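Local coordinates for Non-structural protein NS1 (Murine minute virus, PDB 4R94) that nicks the viral replication origin through its N-terminal metal-dependent endonuclease domain and, in the full-length protein, unwinds DNA with an ATP-driven helicase to start and direct viral replication, at residues Asn45-Leu56 / Lys85-Lys96. Residues are numbered along the deposited sequence; the frame is centred on the assembly and turned at random.
Sequences NSYKKELQEDEL and KQVFIFDSLVKK
The buried carboxamide of Gln86 grips the backbone of Tyr47 twice: OE1 accepts from Tyr47 N at 2.9 Å, in the plane of the Gln86 amide carbonyl, and NE2 donates to Tyr47 O at 2.9 Å, approaching from above the plane of the Tyr47 carbonyl. These two bonds fix the rotation of the amide, and the bend at chi2 (69°) also lays NE2 over the centre of the Phe90 ring, 3.4 Å above its plane. Phe90 CZ meets Tyr47 CD2 at 3.8 Å, the two rings lying oblique, while Ile89 CD1 packs on Lys48 CA. In this nickase domain of the HUH (His-hydrophobe-His) endonuclease type, the contact lays the loop ahead of helix 54-70 along helix 81-104; Phe90 also stacks on Trp126, the residue before the magnesium ligand His127. Further along, Leu56 CD1 sits 3.8 Å from Leu93 CD2 and against Ser92, with Trp156 of helix 142-160 touching Leu56 too. The solvent side is held by charged ends, with little side-chain packing. Glu50 OE2 and Lys85 NZ make a long 3.4 Å salt bridge, Glu50 OE1 turning to Gln60. Lys96 NZ reaches Glu55 OE1 at 2.6 Å and, weakly, OE1 of the N-cap residue Glu53, whose capping bond from Leu56 N uses the same oxygen.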
loop_
_atom_site.group_PDB
_atom_site.type_symbol
_atom_site.label_atom_id
_atom_site.label_comp_id
_atom_site.label_asym_id
_atom_site.label_seq_id
_atom_site.Cartn_x
_atom_site.Cartn_y
_atom_site.Cartn_z
ATOM N N ASN A 45 0.998 5.129 -14.095
ATOM C CA ASN A 45 0.366 6.357 -13.653
ATOM C C ASN A 45 -0.772 6.787 -14.575
ATOM O O ASN A 45 -1.024 7.971 -14.750
ATOM C CB ASN A 45 1.411 7.474 -13.524
ATOM C CG ASN A 45 2.184 7.716 -14.817
ATOM O OD1 ASN A 45 1.825 7.207 -15.879
ATOM N ND2 ASN A 45 3.236 8.527 -14.732
ATOM N N SER A 46 -1.468 5.813 -15.158
ATOM C CA SER A 46 -2.597 6.118 -16.025
ATOM C C SER A 46 -3.921 5.968 -15.293
ATOM O O SER A 46 -4.930 5.645 -15.909
ATOM C CB SER A 46 -2.590 5.205 -17.258
ATOM O OG SER A 46 -1.446 5.436 -18.060
ATOM N N TYR A 47 -3.915 6.227 -13.987
ATOM C CA TYR A 47 -5.102 6.029 -13.151
ATOM C C TYR A 47 -5.395 7.269 -12.315
ATOM O O TYR A 47 -5.558 7.196 -11.091
ATOM C CB TYR A 47 -4.896 4.798 -12.253
ATOM C CG TYR A 47 -4.618 3.540 -13.040
ATOM C CD1 TYR A 47 -5.664 2.758 -13.529
ATOM C CD2 TYR A 47 -3.316 3.140 -13.314
ATOM C CE1 TYR A 47 -5.426 1.608 -14.263
ATOM C CE2 TYR A 47 -3.061 1.977 -14.038
ATOM C CZ TYR A 47 -4.123 1.217 -14.510
ATOM O OH TYR A 47 -3.884 0.062 -15.232
ATOM N N LYS A 48 -5.471 8.416 -12.982
ATOM C CA LYS A 48 -5.490 9.679 -12.264
ATOM C C LYS A 48 -6.861 10.349 -12.235
ATOM O O LYS A 48 -6.957 11.541 -11.947
ATOM C CB LYS A 48 -4.439 10.626 -12.866
ATOM C CG LYS A 48 -3.012 10.077 -12.723
ATOM C CD LYS A 48 -1.943 11.065 -13.188
ATOM C CE LYS A 48 -2.216 11.576 -14.593
ATOM N NZ LYS A 48 -2.165 10.514 -15.642
ATOM N N LYS A 49 -7.925 9.599 -12.504
ATOM C CA LYS A 49 -9.258 10.119 -12.202
ATOM C C LYS A 49 -9.412 10.258 -10.695
ATOM O O LYS A 49 -9.035 9.357 -9.924
ATOM C CB LYS A 49 -10.359 9.213 -12.758
ATOM C CG LYS A 49 -10.489 9.203 -14.254
ATOM C CD LYS A 49 -11.812 8.554 -14.650
ATOM C CE LYS A 49 -12.075 8.665 -16.139
ATOM N NZ LYS A 49 -13.291 7.895 -16.551
ATOM N N GLU A 50 -9.921 11.401 -10.255
ATOM C CA GLU A 50 -10.280 11.553 -8.857
ATOM C C GLU A 50 -11.776 11.327 -8.750
ATOM O O GLU A 50 -12.581 12.176 -9.130
ATOM C CB GLU A 50 -9.872 12.927 -8.325
ATOM C CG GLU A 50 -8.359 13.092 -8.186
ATOM C CD GLU A 50 -7.963 14.514 -7.831
ATOM O OE1 GLU A 50 -7.928 14.844 -6.628
ATOM O OE2 GLU A 50 -7.696 15.303 -8.762
ATOM N N LEU A 51 -12.138 10.152 -8.256
ATOM C CA LEU A 51 -13.525 9.740 -8.216
ATOM C C LEU A 51 -14.245 10.409 -7.052
ATOM O O LEU A 51 -13.743 10.448 -5.931
ATOM C CB LEU A 51 -13.608 8.218 -8.129
ATOM C CG LEU A 51 -12.845 7.552 -9.285
ATOM C CD1 LEU A 51 -12.759 6.041 -9.058
ATOM C CD2 LEU A 51 -13.484 7.865 -10.647
ATOM N N GLN A 52 -15.434 10.932 -7.330
ATOM C CA GLN A 52 -16.115 11.822 -6.400
ATOM C C GLN A 52 -16.917 11.100 -5.335
ATOM O O GLN A 52 -17.915 11.620 -4.838
ATOM C CB GLN A 52 -17.026 12.767 -7.184
ATOM C CG GLN A 52 -16.247 13.753 -8.026
ATOM C CD GLN A 52 -15.250 14.529 -7.193
ATOM O OE1 GLN A 52 -15.629 15.317 -6.324
ATOM N NE2 GLN A 52 -13.964 14.301 -7.440
ATOM N N GLU A 53 -16.481 9.895 -5.000
ATOM C CA GLU A 53 -17.063 9.127 -3.914
ATOM C C GLU A 53 -16.561 9.714 -2.601
ATOM O O GLU A 53 -15.368 9.981 -2.456
ATOM C CB GLU A 53 -16.693 7.647 -4.060
ATOM C CG GLU A 53 -17.576 6.687 -3.283
ATOM C CD GLU A 53 -17.163 6.559 -1.842
ATOM O OE1 GLU A 53 -15.951 6.413 -1.593
ATOM O OE2 GLU A 53 -18.042 6.607 -0.954
ATOM N N ASP A 54 -17.464 9.942 -1.650
ATOM C CA ASP A 54 -17.108 10.675 -0.432
ATOM C C ASP A 54 -15.958 10.040 0.352
ATOM O O ASP A 54 -15.036 10.745 0.756
ATOM C CB ASP A 54 -18.321 10.819 0.491
ATOM C CG ASP A 54 -19.243 11.947 0.068
ATOM O OD1 ASP A 54 -18.790 12.845 -0.680
ATOM O OD2 ASP A 54 -20.421 11.937 0.486
ATOM N N GLU A 55 -16.027 8.729 0.580
ATOM C CA GLU A 55 -14.995 8.039 1.353
ATOM C C GLU A 55 -13.644 8.118 0.655
ATOM O O GLU A 55 -12.623 8.364 1.290
ATOM C CB GLU A 55 -15.363 6.574 1.597
ATOM C CG GLU A 55 -14.298 5.817 2.408
ATOM C CD GLU A 55 -14.694 4.386 2.740
ATOM O OE1 GLU A 55 -15.661 3.871 2.141
ATOM O OE2 GLU A 55 -14.033 3.772 3.607
ATOM N N LEU A 56 -13.650 7.897 -0.655
ATOM C CA LEU A 56 -12.443 7.989 -1.466
ATOM C C LEU A 56 -11.811 9.375 -1.376
ATOM O O LEU A 56 -10.600 9.510 -1.205
ATOM C CB LEU A 56 -12.774 7.656 -2.913
ATOM C CG LEU A 56 -11.758 6.915 -3.761
ATOM C CD1 LEU A 56 -11.153 5.690 -3.019
ATOM C CD2 LEU A 56 -12.446 6.493 -5.048
ATOM N N LYS A 85 0.528 12.907 -7.120
ATOM C CA LYS A 85 -0.909 12.784 -7.296
ATOM C C LYS A 85 -1.338 11.331 -7.457
ATOM O O LYS A 85 -2.319 10.892 -6.847
ATOM C CB LYS A 85 -1.372 13.582 -8.505
ATOM C CG LYS A 85 -2.879 13.740 -8.556
ATOM C CD LYS A 85 -3.249 15.047 -9.218
ATOM C CE LYS A 85 -4.630 15.517 -8.785
ATOM N NZ LYS A 85 -4.658 16.083 -7.407
ATOM N N GLN A 86 -0.612 10.585 -8.277
ATOM C CA GLN A 86 -1.011 9.204 -8.511
ATOM C C GLN A 86 -0.843 8.371 -7.248
ATOM O O GLN A 86 -1.683 7.498 -6.964
ATOM C CB GLN A 86 -0.231 8.598 -9.675
ATOM C CG GLN A 86 -0.600 7.135 -9.972
ATOM C CD GLN A 86 -2.002 6.995 -10.547
ATOM O OE1 GLN A 86 -2.179 7.005 -11.766
ATOM N NE2 GLN A 86 -3.008 6.871 -9.669
ATOM N N VAL A 87 0.226 8.625 -6.493
ATOM C CA VAL A 87 0.442 7.867 -5.247
ATOM C C VAL A 87 -0.681 8.169 -4.241
ATOM O O VAL A 87 -1.169 7.261 -3.556
ATOM C CB VAL A 87 1.807 8.176 -4.628
ATOM C CG1 VAL A 87 1.894 7.624 -3.212
ATOM C CG2 VAL A 87 2.917 7.579 -5.495
ATOM N N PHE A 88 -1.115 9.427 -4.172
ATOM C CA PHE A 88 -2.214 9.791 -3.271
ATOM C C PHE A 88 -3.508 9.081 -3.669
ATOM O O PHE A 88 -4.235 8.551 -2.820
ATOM C CB PHE A 88 -2.461 11.304 -3.263
ATOM C CG PHE A 88 -1.281 12.105 -2.811
ATOM C CD1 PHE A 88 -0.287 11.522 -2.030
ATOM C CD2 PHE A 88 -1.161 13.436 -3.173
ATOM C CE1 PHE A 88 0.806 12.263 -1.619
ATOM C CE2 PHE A 88 -0.069 14.182 -2.760
ATOM C CZ PHE A 88 0.909 13.596 -1.988
ATOM N N ILE A 89 -3.795 9.084 -4.967
ATOM C CA ILE A 89 -4.933 8.347 -5.479
ATOM C C ILE A 89 -4.804 6.858 -5.143
ATOM O O ILE A 89 -5.744 6.270 -4.654
ATOM C CB ILE A 89 -5.089 8.546 -6.991
ATOM C CG1 ILE A 89 -5.539 9.995 -7.255
ATOM C CG2 ILE A 89 -6.093 7.541 -7.566
ATOM C CD1 ILE A 89 -5.528 10.397 -8.715
ATOM N N PHE A 90 -3.647 6.251 -5.392
ATOM C CA PHE A 90 -3.526 4.819 -5.104
ATOM C C PHE A 90 -3.694 4.534 -3.610
ATOM O O PHE A 90 -4.261 3.508 -3.235
ATOM C CB PHE A 90 -2.188 4.272 -5.594
ATOM C CG PHE A 90 -2.124 4.027 -7.072
ATOM C CD1 PHE A 90 -3.263 3.680 -7.802
ATOM C CD2 PHE A 90 -0.909 4.125 -7.739
ATOM C CE1 PHE A 90 -3.186 3.443 -9.182
ATOM C CE2 PHE A 90 -0.831 3.870 -9.101
ATOM C CZ PHE A 90 -1.964 3.537 -9.823
ATOM N N ASP A 91 -3.225 5.442 -2.753
ATOM C CA ASP A 91 -3.393 5.234 -1.307
ATOM C C ASP A 91 -4.873 5.137 -0.980
ATOM O O ASP A 91 -5.298 4.231 -0.261
ATOM C CB ASP A 91 -2.735 6.360 -0.504
ATOM C CG ASP A 91 -2.529 5.990 0.954
ATOM O OD1 ASP A 91 -1.806 5.004 1.218
ATOM O OD2 ASP A 91 -3.100 6.686 1.828
ATOM N N SER A 92 -5.669 6.032 -1.565
ATOM C CA SER A 92 -7.109 5.979 -1.323
ATOM C C SER A 92 -7.731 4.695 -1.875
ATOM O O SER A 92 -8.589 4.114 -1.220
ATOM C CB SER A 92 -7.832 7.230 -1.901
ATOM O OG SER A 92 -7.911 7.236 -3.322
ATOM N N LEU A 93 -7.309 4.251 -3.063
ATOM C CA LEU A 93 -7.880 3.055 -3.677
ATOM C C LEU A 93 -7.507 1.764 -2.939
ATOM O O LEU A 93 -8.358 0.867 -2.783
ATOM C CB LEU A 93 -7.453 2.941 -5.146
ATOM C CG LEU A 93 -7.962 4.050 -6.078
ATOM C CD1 LEU A 93 -7.421 3.776 -7.470
ATOM C CD2 LEU A 93 -9.499 4.156 -6.093
ATOM N N VAL A 94 -6.244 1.657 -2.531
ATOM C CA VAL A 94 -5.795 0.518 -1.745
ATOM C C VAL A 94 -6.628 0.397 -0.470
ATOM O O VAL A 94 -7.172 -0.679 -0.162
ATOM C CB VAL A 94 -4.305 0.638 -1.397
ATOM C CG1 VAL A 94 -3.907 -0.440 -0.382
ATOM C CG2 VAL A 94 -3.463 0.492 -2.678
ATOM N N LYS A 95 -6.760 1.509 0.248
ATOM C CA LYS A 95 -7.510 1.489 1.493
ATOM C C LYS A 95 -8.986 1.204 1.263
ATOM O O LYS A 95 -9.589 0.471 2.050
ATOM C CB LYS A 95 -7.300 2.797 2.248
ATOM C CG LYS A 95 -5.881 2.861 2.781
ATOM C CD LYS A 95 -5.515 4.181 3.393
ATOM C CE LYS A 95 -4.083 4.077 3.936
ATOM N NZ LYS A 95 -3.629 5.376 4.508
ATOM N N LYS A 96 -9.560 1.746 0.184
ATOM C CA LYS A 96 -10.944 1.417 -0.170
ATOM C C LYS A 96 -11.102 -0.098 -0.310
ATOM O O LYS A 96 -12.072 -0.665 0.184
ATOM C CB LYS A 96 -11.379 2.108 -1.464
ATOM C CG LYS A 96 -12.851 1.915 -1.783
ATOM C CD LYS A 96 -13.700 2.761 -0.861
ATOM C CE LYS A 96 -15.177 2.670 -1.241
ATOM N NZ LYS A 96 -15.990 3.578 -0.403
#